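PDB 2QYT: 2-dehydropantoate 2-reductase from Porphyromonas gingivalis, which probably catalyses the NADPH-dependent reduction of 2-dehydropantoate (ketopantoate) to (R)-pantoate, the second step of the route from 3-methyl-2-oxobutanoate toward pantothenate. Local coordinates for residues Ala12-Gly17 / Phe89-Tyr94; Gly21-Met26 / Val140-Arg145; Ala47-Ile52 / Val74-Ala79; Leu58-Pro63 / Ile152-Asp157. One frame throughout, in Å; residues are numbered along the deposited sequence. Where two conformers were deposited one is given.

Overall arrangement
The four contacts lead outward from the likely nucleotide site of a Rossmann-type domain. Contact 1 joins the ends of two central strands at the glycine-rich turn, where two sulfate ions and an ethanediol are bound. Helix 18-33 starts there and carries 21-26 of contact 2, its centre about 11 Å from that of contact 1, against strand 137-148 of a second, mixed sheet. Contact 4 lies in that same sheet, its centre about 8 Å from that of contact 2; Arg145 O and Thr153 N join the two at 2.9 Å. Contact 3, on the edge of the parallel sheet, returns to the turn through His48 NE2, 2.8 Å from Leu16 O. Contacts 3 and 4, centres about 20 Å apart, touch through His48 and Leu58.

Contact 1 of 4, residues Ala12-Gly17 / Phe89-Tyr94; sequences AVFGLG and FCTKDY. With SO4 (sulfate ion), chain E; EDO (1,2-ethanediol), chain G; SO4 (sulfate ion), chain C.
The Phe14 ring meets three side chains: Phe89, Thr91 and Tyr94. Its plane is nearly parallel to that of Phe89, at 21°, but the rings are slid so far apart that they barely overlap; CD2 of Phe14 approaches CE1 of Phe89 at 3.5 Å. Tyr94 meets it rim to rim, CE2 lying 3.3 Å from CZ of Phe14, and the methyl CG2 of Thr91 reaches CE2 of Phe14. This aromatic cluster sits beside the glycine-rich turn of a Rossmann fold, where parallel strands 9-14 and 86-89 end side by side. Both phenylalanines swing CG anti to their backbone N (chi1 -173° and -174°), which sends the rings the same way. Between the two backbones Cys90 N donates to Phe14 O at 2.8 Å. Gly15 then passes Thr91, its CA 4.3 Å from Thr91 CB, with backbone angles that favour glycine. Two sulfates, probably from the crystallisation liquor, lie at the turn, consistent with a site for the phosphates of NADPH. Thr91 OG1 gives a hydrogen bond to O3 of one and accepts one from Asp93 N in an ST turn. The turn amide Leu16 N donates to O1 of the other at 2.7 Å.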
loop_
_atom_site.group_PDB
_atom_site.type_symbol
_atom_site.label_atom_id
_atom_site.label_comp_id
_atom_site.label_asym_id
_atom_site.label_seq_id
_atom_site.Cartn_x
_atom_site.Cartn_y
_atom_site.Cartn_z
ATOM N N ALA A 12 -11.406 -9.851 -2.784
ATOM C CA ALA A 12 -11.764 -8.708 -3.607
ATOM C C ALA A 12 -10.636 -7.674 -3.657
ATOM O O ALA A 12 -9.923 -7.461 -2.664
ATOM C CB ALA A 12 -12.995 -8.093 -3.091
ATOM N N VAL A 13 -10.491 -7.026 -4.812
ATOM C CA VAL A 13 -9.545 -5.946 -4.956
ATOM C C VAL A 13 -10.326 -4.679 -5.211
ATOM O O VAL A 13 -10.975 -4.569 -6.231
ATOM C CB VAL A 13 -8.478 -6.214 -6.068
ATOM C CG1 VAL A 13 -7.377 -5.159 -6.007
ATOM C CG2 VAL A 13 -7.840 -7.544 -5.836
ATOM N N PHE A 14 -10.209 -3.720 -4.286
ATOM C CA PHE A 14 -10.909 -2.454 -4.365
ATOM C C PHE A 14 -9.931 -1.376 -4.846
ATOM O O PHE A 14 -9.085 -0.914 -4.090
ATOM C CB PHE A 14 -11.480 -2.099 -2.972
ATOM C CG PHE A 14 -12.375 -0.871 -2.967
ATOM C CD1 PHE A 14 -13.645 -0.922 -3.525
ATOM C CD2 PHE A 14 -11.947 0.317 -2.389
ATOM C CE1 PHE A 14 -14.480 0.166 -3.513
ATOM C CE2 PHE A 14 -12.767 1.440 -2.392
ATOM C CZ PHE A 14 -14.050 1.359 -2.953
ATOM N N GLY A 15 -10.064 -0.986 -6.111
ATOM C CA GLY A 15 -9.198 -0.002 -6.762
ATOM C C GLY A 15 -8.271 -0.827 -7.620
ATOM O O GLY A 15 -7.552 -1.669 -7.095
ATOM N N LEU A 16 -8.335 -0.676 -8.932
ATOM C CA LEU A 16 -7.451 -1.437 -9.832
ATOM C C LEU A 16 -6.396 -0.564 -10.531
ATOM O O LEU A 16 -6.269 -0.621 -11.744
ATOM C CB LEU A 16 -8.223 -2.208 -10.928
ATOM C CG LEU A 16 -8.764 -3.624 -10.848
ATOM C CD1 LEU A 16 -9.123 -4.091 -12.262
ATOM C CD2 LEU A 16 -7.951 -4.701 -10.110
ATOM N N GLY A 17 -5.629 0.211 -9.781
ATOM C CA GLY A 17 -4.542 0.966 -10.395
ATOM C C GLY A 17 -3.330 0.038 -10.396
ATOM O O GLY A 17 -3.485 -1.214 -10.392
ATOM N N PHE A 89 -7.381 -3.280 -0.239
ATOM C CA PHE A 89 -7.921 -1.935 -0.363
ATOM C C PHE A 89 -6.803 -1.124 -1.014
ATOM O O PHE A 89 -5.775 -0.896 -0.415
ATOM C CB PHE A 89 -8.316 -1.407 1.037
ATOM C CG PHE A 89 -9.021 -0.070 1.020
ATOM C CD1 PHE A 89 -10.406 -0.001 0.854
ATOM C CD2 PHE A 89 -8.292 1.121 1.166
ATOM C CE1 PHE A 89 -11.073 1.229 0.841
ATOM C CE2 PHE A 89 -8.948 2.393 1.142
ATOM C CZ PHE A 89 -10.350 2.428 0.996
ATOM N N CYS A 90 -7.021 -0.716 -2.260
ATOM C CA CYS A 90 -5.992 -0.179 -3.143
ATOM C C CYS A 90 -6.436 1.089 -3.860
ATOM O O CYS A 90 -5.952 1.399 -4.941
ATOM C CB CYS A 90 -5.572 -1.252 -4.168
ATOM S SG CYS A 90 -5.013 -2.811 -3.382
ATOM N N THR A 91 -7.349 1.843 -3.275
ATOM C CA THR A 91 -7.748 3.092 -3.934
ATOM C C THR A 91 -7.097 4.282 -3.223
ATOM O O THR A 91 -6.975 4.287 -2.011
ATOM C CB THR A 91 -9.293 3.274 -3.958
ATOM O OG1 THR A 91 -9.584 4.550 -4.540
ATOM C CG2 THR A 91 -9.840 3.299 -2.578
ATOM N N LYS A 92 -6.668 5.284 -3.958
ATOM C CA LYS A 92 -6.288 6.544 -3.303
ATOM C C LYS A 92 -7.402 7.582 -3.391
ATOM O O LYS A 92 -7.228 8.731 -2.950
ATOM C CB LYS A 92 -4.966 7.106 -3.843
ATOM C CG LYS A 92 -4.896 7.399 -5.355
ATOM C CD LYS A 92 -3.702 8.348 -5.724
ATOM C CE LYS A 92 -2.324 7.619 -5.816
ATOM N NZ LYS A 92 -1.851 7.190 -7.215
ATOM N N ASP A 93 -8.540 7.161 -3.947
ATOM C CA ASP A 93 -9.574 8.095 -4.420
ATOM C C ASP A 93 -10.542 8.569 -3.327
ATOM O O ASP A 93 -11.002 9.709 -3.375
ATOM C CB ASP A 93 -10.329 7.559 -5.673
ATOM C CG ASP A 93 -9.435 7.527 -6.946
ATOM O OD1 ASP A 93 -9.666 6.674 -7.848
ATOM O OD2 ASP A 93 -8.497 8.353 -7.043
ATOM N N TYR A 94 -10.845 7.738 -2.332
ATOM C CA TYR A 94 -11.811 8.191 -1.299
ATOM C C TYR A 94 -11.167 8.628 0.036
ATOM O O TYR A 94 -10.159 8.046 0.464
ATOM C CB TYR A 94 -12.867 7.097 -1.036
ATOM C CG TYR A 94 -13.458 6.467 -2.286
ATOM C CD1 TYR A 94 -14.282 7.212 -3.150
ATOM C CD2 TYR A 94 -13.202 5.129 -2.607
ATOM C CE1 TYR A 94 -14.853 6.635 -4.304
ATOM C CE2 TYR A 94 -13.745 4.542 -3.765
ATOM C CZ TYR A 94 -14.579 5.297 -4.603
ATOM O OH TYR A 94 -15.123 4.727 -5.736
HETATM S S SO4 E . -7.011 3.677 -8.042
HETATM O O1 SO4 E . -7.204 3.709 -9.484
HETATM O O2 SO4 E . -5.734 4.313 -7.682
HETATM O O3 SO4 E . -8.169 4.343 -7.441
HETATM O O4 SO4 E . -6.969 2.302 -7.560
HETATM C C1 EDO G . -3.374 0.962 -6.553
HETATM O O1 EDO G . -4.487 0.281 -7.136
HETATM C C2 EDO G . -2.850 2.077 -7.459
HETATM O O2 EDO G . -1.438 2.124 -7.297
HETATM S S SO4 C . -10.231 1.991 -10.945
HETATM O O1 SO4 C . -9.669 0.663 -10.804
HETATM O O2 SO4 C . -9.103 2.874 -11.253
HETATM O O3 SO4 C . -11.196 2.058 -12.039
HETATM O O4 SO4 C . -10.838 2.353 -9.647
#

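Contact 2 of 4, residues Gly21-Met26 / Val140-Arg145; sequences GYYGAM and VYISAR
Helix 18-33, which follows the glycine-rich turn, packs here on strand 137-148 through two consecutive tyrosines, Tyr22 and Tyr23, that both touch the end of Ile142. The methyl CD1 of Ile142 does most of the touching. It lies 3.3 Å from CD2 of Tyr22, closer than to any other atom of that ring, and 3.9 Å from OH of Tyr23. An extended side chain puts it there: CG1 stands anti to the backbone N (chi1 -164°) and CD1 continues outward (chi2 -173°), which carries the methyl across from the strand to the helix. Val140, two residues back on the same side of the strand, lies along Tyr23 with the side chains running in contrary senses, its CG1 3.7 Å from CE2 of Tyr23. Segments 21-26 and 140-145 run almost at right angles, at 95°, with axes 9.8 Å apart. The contact thus joins the first helix of the Rossmann-type fold to the mixed sheet beside it. Within the helix the tyrosines touch, CD2 of Tyr22 standing 3.7 Å above the plane of the Tyr23 ring, over its centre; CG of Met26, a selenomethionine, covers one face of Tyr22 near the rim. Both phenol groups have polar partners beyond this apolar patch: Tyr22 OH is hydrogen-bonded to Arg65 NH1, and Tyr23 OH to Glu159 OE2. Phe161 adds an edge-to-face partner to the Tyr23 ring.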
loop_
_atom_site.group_PDB
_atom_site.type_symbol
_atom_site.label_atom_id
_atom_site.label_comp_id
_atom_site.label_asym_id
_atom_site.label_seq_id
_atom_site.Cartn_x
_atom_site.Cartn_y
_atom_site.Cartn_z
ATOM N N GLY A 21 -4.254 -3.575 -9.453
ATOM C CA GLY A 21 -4.348 -4.261 -10.727
ATOM C C GLY A 21 -3.292 -5.333 -10.868
ATOM O O GLY A 21 -3.589 -6.485 -11.310
ATOM N N TYR A 22 -2.054 -5.008 -10.497
ATOM C CA TYR A 22 -1.038 -6.018 -10.467
ATOM C C TYR A 22 -1.317 -7.177 -9.494
ATOM O O TYR A 22 -1.191 -8.327 -9.874
ATOM C CB TYR A 22 0.348 -5.428 -10.157
ATOM C CG TYR A 22 1.369 -6.523 -10.198
ATOM C CD1 TYR A 22 1.828 -7.012 -11.433
ATOM C CD2 TYR A 22 1.789 -7.171 -9.023
ATOM C CE1 TYR A 22 2.750 -8.036 -11.507
ATOM C CE2 TYR A 22 2.721 -8.236 -9.081
ATOM C CZ TYR A 22 3.205 -8.643 -10.343
ATOM O OH TYR A 22 4.125 -9.664 -10.468
ATOM N N TYR A 23 -1.637 -6.905 -8.225
ATOM C CA TYR A 23 -1.868 -8.049 -7.303
ATOM C C TYR A 23 -3.171 -8.750 -7.601
ATOM O O TYR A 23 -3.252 -9.971 -7.529
ATOM C CB TYR A 23 -1.700 -7.649 -5.838
ATOM C CG TYR A 23 -0.273 -7.236 -5.545
ATOM C CD1 TYR A 23 0.758 -8.190 -5.532
ATOM C CD2 TYR A 23 0.058 -5.898 -5.309
ATOM C CE1 TYR A 23 2.068 -7.845 -5.278
ATOM C CE2 TYR A 23 1.398 -5.540 -5.036
ATOM C CZ TYR A 23 2.381 -6.499 -5.019
ATOM O OH TYR A 23 3.670 -6.133 -4.724
ATOM N N GLY A 24 -4.176 -7.990 -8.021
ATOM C CA GLY A 24 -5.429 -8.610 -8.506
ATOM C C GLY A 24 -5.237 -9.509 -9.726
ATOM O O GLY A 24 -5.828 -10.593 -9.825
ATOM N N ALA A 25 -4.384 -9.076 -10.664
ATOM C CA ALA A 25 -4.080 -9.890 -11.836
ATOM C C ALA A 25 -3.384 -11.206 -11.452
ATOM O O ALA A 25 -3.729 -12.268 -11.962
ATOM C CB ALA A 25 -3.220 -9.085 -12.837
HETATM N N MSE A 26 -2.379 -11.148 -10.582
HETATM C CA MSE A 26 -1.661 -12.355 -10.180
HETATM C C MSE A 26 -2.607 -13.305 -9.471
HETATM O O MSE A 26 -2.575 -14.531 -9.723
HETATM C CB MSE A 26 -0.484 -12.014 -9.278
HETATM C CG MSE A 26 0.602 -11.150 -9.971
HETATM SE SE MSE A 26 1.500 -12.142 -11.438
HETATM C CE MSE A 26 2.707 -13.199 -10.316
ATOM N N VAL A 140 3.481 -2.299 0.154
ATOM C CA VAL A 140 4.056 -2.933 -1.047
ATOM C C VAL A 140 5.230 -2.109 -1.547
ATOM O O VAL A 140 5.291 -0.912 -1.301
ATOM C CB VAL A 140 2.977 -3.175 -2.145
ATOM C CG1 VAL A 140 1.880 -4.098 -1.628
ATOM C CG2 VAL A 140 2.354 -1.869 -2.656
ATOM N N TYR A 141 6.222 -2.763 -2.152
ATOM C CA TYR A 141 7.267 -2.081 -2.903
ATOM C C TYR A 141 7.141 -2.590 -4.329
ATOM O O TYR A 141 7.379 -3.762 -4.614
ATOM C CB TYR A 141 8.656 -2.404 -2.353
ATOM C CG TYR A 141 8.953 -1.802 -1.015
ATOM C CD1 TYR A 141 9.659 -0.626 -0.917
ATOM C CD2 TYR A 141 8.486 -2.385 0.154
ATOM C CE1 TYR A 141 9.965 -0.053 0.341
ATOM C CE2 TYR A 141 8.763 -1.814 1.407
ATOM C CZ TYR A 141 9.495 -0.654 1.495
ATOM O OH TYR A 141 9.754 -0.082 2.730
ATOM N N ILE A 142 6.713 -1.708 -5.216
ATOM C CA ILE A 142 6.360 -2.103 -6.563
ATOM C C ILE A 142 6.259 -0.840 -7.388
ATOM O O ILE A 142 5.756 0.182 -6.878
ATOM C CB ILE A 142 5.032 -2.934 -6.642
ATOM C CG1 ILE A 142 4.911 -3.673 -8.003
ATOM C CG2 ILE A 142 3.767 -2.111 -6.191
ATOM C CD1 ILE A 142 3.497 -4.425 -8.247
ATOM N N SER A 143 6.760 -0.899 -8.625
ATOM C CA SER A 143 6.754 0.232 -9.540
ATOM C C SER A 143 5.751 0.010 -10.653
ATOM O O SER A 143 6.104 -0.356 -11.771
ATOM C CB SER A 143 8.143 0.386 -10.144
ATOM O OG SER A 143 9.059 0.676 -9.103
ATOM N N ALA A 144 4.489 0.252 -10.351
ATOM C CA ALA A 144 3.381 -0.150 -11.207
ATOM C C ALA A 144 2.398 0.977 -11.329
ATOM O O ALA A 144 2.155 1.709 -10.362
ATOM C CB ALA A 144 2.716 -1.352 -10.632
ATOM N N ARG A 145 1.828 1.109 -12.521
ATOM C CA ARG A 145 1.045 2.269 -12.964
ATOM C C ARG A 145 -0.154 1.762 -13.763
ATOM O O ARG A 145 0.068 0.923 -14.631
ATOM C CB ARG A 145 1.943 2.996 -13.972
ATOM C CG ARG A 145 2.054 4.471 -13.865
ATOM C CD ARG A 145 3.222 4.960 -14.782
ATOM N NE ARG A 145 3.033 4.680 -16.216
ATOM C CZ ARG A 145 3.925 4.096 -17.017
ATOM N NH1 ARG A 145 5.121 3.701 -16.562
ATOM N NH2 ARG A 145 3.614 3.918 -18.293
#

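Contact 3 of 4, residues Ala47-Ile52 / Val74-Ala79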
loop_
_atom_site.group_PDB
_atom_site.type_symbol
_atom_site.label_atom_id
_atom_site.label_comp_id
_atom_site.label_asym_id
_atom_site.label_seq_id
_atom_site.Cartn_x
_atom_site.Cartn_y
_atom_site.Cartn_z
ATOM N N ALA A 47 -14.015 3.940 -17.756
ATOM C CA ALA A 47 -13.287 3.425 -18.920
ATOM C C ALA A 47 -12.414 2.255 -18.603
ATOM O O ALA A 47 -12.301 1.339 -19.407
ATOM C CB ALA A 47 -12.453 4.544 -19.594
ATOM N N HIS A 48 -11.769 2.299 -17.447
ATOM C CA HIS A 48 -10.965 1.184 -16.981
ATOM C C HIS A 48 -11.866 -0.072 -16.880
ATOM O O HIS A 48 -11.624 -1.071 -17.554
ATOM C CB HIS A 48 -10.342 1.544 -15.646
ATOM C CG HIS A 48 -9.245 0.627 -15.208
ATOM N ND1 HIS A 48 -8.318 0.088 -16.085
ATOM C CD2 HIS A 48 -8.896 0.194 -13.974
ATOM C CE1 HIS A 48 -7.450 -0.642 -15.405
ATOM N NE2 HIS A 48 -7.807 -0.630 -14.127
ATOM N N LEU A 49 -12.922 0.014 -16.083
ATOM C CA LEU A 49 -13.952 -1.034 -16.039
ATOM C C LEU A 49 -14.422 -1.459 -17.428
ATOM O O LEU A 49 -14.460 -2.664 -17.732
ATOM C CB LEU A 49 -15.166 -0.604 -15.193
ATOM C CG LEU A 49 -16.413 -1.503 -15.281
ATOM C CD1 LEU A 49 -16.073 -2.888 -14.671
ATOM C CD2 LEU A 49 -17.600 -0.884 -14.546
ATOM N N GLU A 50 -14.785 -0.500 -18.284
ATOM C CA GLU A 50 -15.288 -0.877 -19.620
ATOM C C GLU A 50 -14.262 -1.601 -20.521
ATOM O O GLU A 50 -14.632 -2.548 -21.241
ATOM C CB GLU A 50 -15.981 0.297 -20.339
ATOM C CG GLU A 50 -17.388 0.625 -19.702
ATOM C CD GLU A 50 -18.331 -0.646 -19.493
ATOM O OE1 GLU A 50 -18.573 -1.377 -20.510
ATOM O OE2 GLU A 50 -18.819 -0.911 -18.325
ATOM N N ALA A 51 -12.993 -1.170 -20.478
ATOM C CA ALA A 51 -11.941 -1.788 -21.279
ATOM C C ALA A 51 -11.636 -3.215 -20.792
ATOM O O ALA A 51 -11.344 -4.104 -21.595
ATOM C CB ALA A 51 -10.677 -0.960 -21.226
ATOM N N ILE A 52 -11.649 -3.410 -19.482
ATOM C CA ILE A 52 -11.485 -4.737 -18.859
ATOM C C ILE A 52 -12.605 -5.654 -19.344
ATOM O O ILE A 52 -12.301 -6.741 -19.811
ATOM C CB ILE A 52 -11.481 -4.639 -17.341
ATOM C CG1 ILE A 52 -10.228 -3.857 -16.906
ATOM C CG2 ILE A 52 -11.506 -6.011 -16.670
ATOM C CD1 ILE A 52 -10.161 -3.610 -15.446
ATOM N N VAL A 74 -15.766 -8.739 -12.206
ATOM C CA VAL A 74 -15.282 -7.362 -12.228
ATOM C C VAL A 74 -16.497 -6.455 -12.391
ATOM O O VAL A 74 -17.387 -6.718 -13.202
ATOM C CB VAL A 74 -14.204 -7.073 -13.336
ATOM C CG1 VAL A 74 -14.837 -7.268 -14.760
ATOM C CG2 VAL A 74 -13.678 -5.616 -13.212
ATOM N N THR A 75 -16.524 -5.385 -11.593
ATOM C CA THR A 75 -17.714 -4.544 -11.506
ATOM C C THR A 75 -17.349 -3.207 -10.856
ATOM O O THR A 75 -16.269 -3.105 -10.302
ATOM C CB THR A 75 -18.902 -5.278 -10.759
ATOM O OG1 THR A 75 -20.003 -4.405 -10.711
ATOM C CG2 THR A 75 -18.567 -5.696 -9.303
ATOM N N ASP A 76 -18.214 -2.182 -10.975
ATOM C CA ASP A 76 -18.062 -0.943 -10.180
ATOM C C ASP A 76 -18.904 -0.980 -8.914
ATOM O O ASP A 76 -18.945 -0.010 -8.191
ATOM C CB ASP A 76 -18.355 0.349 -10.997
ATOM C CG ASP A 76 -19.680 0.318 -11.688
ATOM O OD1 ASP A 76 -20.455 -0.636 -11.475
ATOM O OD2 ASP A 76 -19.962 1.266 -12.456
ATOM N N ASN A 77 -19.581 -2.099 -8.669
ATOM C CA ASN A 77 -20.533 -2.202 -7.543
ATOM C C ASN A 77 -20.210 -3.304 -6.514
ATOM O O ASN A 77 -20.513 -4.467 -6.752
ATOM C CB ASN A 77 -21.933 -2.401 -8.076
ATOM C CG ASN A 77 -23.030 -2.123 -7.029
ATOM O OD1 ASN A 77 -22.814 -2.130 -5.794
ATOM N ND2 ASN A 77 -24.229 -1.895 -7.535
ATOM N N PRO A 78 -19.584 -2.955 -5.368
ATOM C CA PRO A 78 -19.287 -4.002 -4.359
ATOM C C PRO A 78 -20.420 -4.879 -3.866
ATOM O O PRO A 78 -20.172 -5.971 -3.377
ATOM C CB PRO A 78 -18.684 -3.217 -3.209
ATOM C CG PRO A 78 -17.993 -2.064 -3.920
ATOM C CD PRO A 78 -18.974 -1.663 -5.008
ATOM N N ALA A 79 -21.653 -4.403 -3.946
ATOM C CA ALA A 79 -22.774 -5.201 -3.484
ATOM C C ALA A 79 -23.021 -6.396 -4.429
ATOM O O ALA A 79 -23.657 -7.404 -4.036
ATOM C CB ALA A 79 -24.023 -4.316 -3.370
#
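Leu49 reaches from helix 46-55 with its two methyls parted over the end of strand 73-75. CD1 turns to the strand itself, meeting CG2 of Val74 and, at 3.9 Å, the CA of Thr75; CD2 turns to the following residue and rests 3.7 Å from CG of Asp76. The leucine runs at a slant to Val74 but stands at about a right angle to Asp76, whose CB, CG and OD2 all lie within 3.8 Å of Leu49 CD2. One helical turn on, Ile52 also meets Val74 at a slant through its branch methyl CG2, 4.0 Å from Val74 CG1, whereas CD1 heads back over the His48 ring, 4.0 Å above its centre. Val74 can face both residues because CG2 is set anti to its backbone N while CG1, at chi1 64°, takes the place between N and the carbonyl carbon. Past the strand the chain folds through an ST turn, Thr75 OG1 accepting from Asn77 N and also hydrogen-bonded to Glu80. Asn77, at the N-cap of the short, weakly bonded helix 78-81, accepts through OD1 from Ala79 N, which lies 40° out of the carbonyl plane. Helix 46-55 packs against strand 73-75, one of the two edge strands of the parallel sheet; its neighbour there is strand 38-43, whose Trp42 touches Val74 and whose Ile43 touches Thr75.

Contact 4 of 4, residues Leu58-Pro63 / Ile152-Asp157. With EDO (1,2-ethanediol), chain J.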
loop_
_atom_site.group_PDB
_atom_site.type_symbol
_atom_site.label_atom_id
_atom_site.label_comp_id
_atom_site.label_asym_id
_atom_site.label_seq_id
_atom_site.Cartn_x
_atom_site.Cartn_y
_atom_site.Cartn_z
ATOM N N LEU A 58 -7.846 -7.981 -17.382
ATOM C CA LEU A 58 -6.906 -6.892 -17.178
ATOM C C LEU A 58 -5.555 -7.301 -17.747
ATOM O O LEU A 58 -5.027 -8.375 -17.416
ATOM C CB LEU A 58 -6.742 -6.579 -15.666
ATOM C CG LEU A 58 -5.709 -5.521 -15.246
ATOM C CD1 LEU A 58 -6.003 -4.145 -15.835
ATOM C CD2 LEU A 58 -5.667 -5.448 -13.713
ATOM N N ARG A 59 -5.004 -6.430 -18.584
ATOM C CA ARG A 59 -3.679 -6.622 -19.170
ATOM C C ARG A 59 -2.529 -6.048 -18.317
ATOM O O ARG A 59 -2.621 -4.922 -17.813
ATOM C CB ARG A 59 -3.623 -6.048 -20.592
ATOM C CG ARG A 59 -2.312 -6.399 -21.299
ATOM C CD ARG A 59 -2.332 -5.892 -22.721
ATOM N NE ARG A 59 -1.071 -6.132 -23.455
ATOM C CZ ARG A 59 -0.813 -5.651 -24.668
ATOM N NH1 ARG A 59 -1.733 -4.905 -25.299
ATOM N NH2 ARG A 59 0.362 -5.926 -25.251
ATOM N N VAL A 60 -1.442 -6.826 -18.183
ATOM C CA VAL A 60 -0.271 -6.404 -17.427
ATOM C C VAL A 60 0.988 -6.614 -18.288
ATOM O O VAL A 60 1.206 -7.711 -18.837
ATOM C CB VAL A 60 -0.136 -7.168 -16.083
ATOM C CG1 VAL A 60 1.078 -6.651 -15.315
ATOM C CG2 VAL A 60 -1.369 -6.993 -15.240
ATOM N N VAL A 61 1.745 -5.534 -18.464
ATOM C CA VAL A 61 3.018 -5.556 -19.186
ATOM C C VAL A 61 4.162 -5.171 -18.252
ATOM O O VAL A 61 4.074 -4.237 -17.467
ATOM C CB VAL A 61 3.016 -4.723 -20.541
ATOM C CG1 VAL A 61 1.880 -5.145 -21.466
ATOM C CG2 VAL A 61 2.940 -3.182 -20.294
ATOM N N THR A 62 5.277 -5.894 -18.364
ATOM C CA THR A 62 6.425 -5.639 -17.521
ATOM C C THR A 62 7.608 -5.767 -18.475
ATOM O O THR A 62 7.410 -6.029 -19.675
ATOM C CB THR A 62 6.507 -6.652 -16.305
ATOM O OG1 THR A 62 7.086 -7.867 -16.746
ATOM C CG2 THR A 62 5.107 -7.005 -15.689
ATOM N N PRO A 63 8.832 -5.560 -17.986
ATOM C CA PRO A 63 9.912 -5.813 -18.920
ATOM C C PRO A 63 9.922 -7.224 -19.573
ATOM O O PRO A 63 10.343 -7.366 -20.750
ATOM C CB PRO A 63 11.201 -5.553 -18.092
ATOM C CG PRO A 63 10.804 -4.653 -16.979
ATOM C CD PRO A 63 9.304 -5.070 -16.675
ATOM N N ILE A 152 -2.130 -2.283 -16.982
ATOM C CA ILE A 152 -1.131 -1.989 -15.969
ATOM C C ILE A 152 0.256 -2.182 -16.586
ATOM O O ILE A 152 0.528 -3.190 -17.286
ATOM C CB ILE A 152 -1.246 -2.942 -14.720
ATOM C CG1 ILE A 152 -2.706 -3.000 -14.196
ATOM C CG2 ILE A 152 -0.351 -2.502 -13.607
ATOM C CD1 ILE A 152 -3.349 -1.585 -13.964
ATOM N N THR A 153 1.135 -1.228 -16.304
ATOM C CA THR A 153 2.521 -1.337 -16.695
ATOM C C THR A 153 3.398 -1.330 -15.436
ATOM O O THR A 153 3.223 -0.470 -14.557
ATOM C CB THR A 153 2.926 -0.124 -17.558
ATOM O OG1 THR A 153 2.060 -0.110 -18.708
ATOM C CG2 THR A 153 4.410 -0.190 -17.986
ATOM N N LEU A 154 4.291 -2.308 -15.349
ATOM C CA LEU A 154 5.375 -2.295 -14.384
ATOM C C LEU A 154 6.642 -1.888 -15.038
ATOM O O LEU A 154 7.042 -2.410 -16.096
ATOM C CB LEU A 154 5.606 -3.657 -13.740
ATOM C CG LEU A 154 4.702 -4.122 -12.607
ATOM C CD1 LEU A 154 3.285 -4.227 -13.095
ATOM C CD2 LEU A 154 5.228 -5.489 -12.078
ATOM N N GLU A 155 7.347 -0.980 -14.393
ATOM C CA GLU A 155 8.553 -0.570 -15.018
ATOM C C GLU A 155 9.686 -1.489 -14.585
ATOM O O GLU A 155 10.764 -1.447 -15.138
ATOM C CB GLU A 155 8.811 0.915 -14.768
ATOM C CG GLU A 155 9.036 1.270 -13.374
ATOM C CD GLU A 155 9.386 2.746 -13.240
ATOM O OE1 GLU A 155 8.498 3.596 -13.544
ATOM O OE2 GLU A 155 10.532 3.023 -12.828
ATOM N N ALA A 156 9.419 -2.336 -13.594
ATOM C CA ALA A 156 10.394 -3.357 -13.207
ATOM C C ALA A 156 9.590 -4.555 -12.734
ATOM O O ALA A 156 8.513 -4.385 -12.188
ATOM C CB ALA A 156 11.323 -2.866 -12.122
ATOM N N ASP A 157 10.116 -5.755 -12.939
ATOM C CA ASP A 157 9.448 -6.958 -12.455
ATOM C C ASP A 157 9.369 -7.135 -10.929
ATOM O O ASP A 157 8.374 -7.677 -10.430
ATOM C CB ASP A 157 10.090 -8.192 -13.069
ATOM C CG ASP A 157 9.513 -8.523 -14.382
ATOM O OD1 ASP A 157 8.299 -8.828 -14.461
ATOM O OD2 ASP A 157 10.267 -8.445 -15.347
HETATM C C1 EDO J . 8.521 -10.639 -9.062
HETATM O O1 EDO J . 7.456 -10.201 -9.889
HETATM C C2 EDO J . 8.052 -10.834 -7.640
HETATM O O2 EDO J . 8.759 -9.840 -6.891
#
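Thr62 OG1 is held by three partners: it donates to Asp157 OD1 at 2.8 Å, and the backbone amides of Ser64 and Arg65 donate to it. The hydroxyl meets the carboxylate on its syn side, though 32° out of its plane. Asp157 is tied down in turn, OD1 forming a salt bridge with Arg65 and OD2 a hydrogen bond with Ser64 OG. The charge of Arg65 and the hydroxyl partners would probably favour the ionised acid. Pro63 lies alongside the same carboxylate, and its CD is 3.5 Å from Leu154 O. Next to this cluster of bonds, segments 58-61 and 152-154 pair as parallel strands, their axes 4.8 Å apart and inclined by 17°. Ile152 bonds in both directions, its N to Arg59 O at 2.8 Å and its O to Val61 N at 2.9 Å; Leu154 N then donates to Val61 O. Val60 and Ile152 lie side by side on one face; the end of Leu58 also reaches Ile152, CD1 3.9 Å from CG1, and Val60 CG1 reaches Leu154 CD1. The other face carries Val61 and Thr153, where CG2 of Val61 touches OG1 of Thr153, itself hydrogen-bonded to Ser147. The pair lies inside the mixed sheet, with strand 66-69 beyond 58-61 and strand 137-148 beyond 151-154, while helix 18-33 covers the Val60 face through Tyr22 and Ala25.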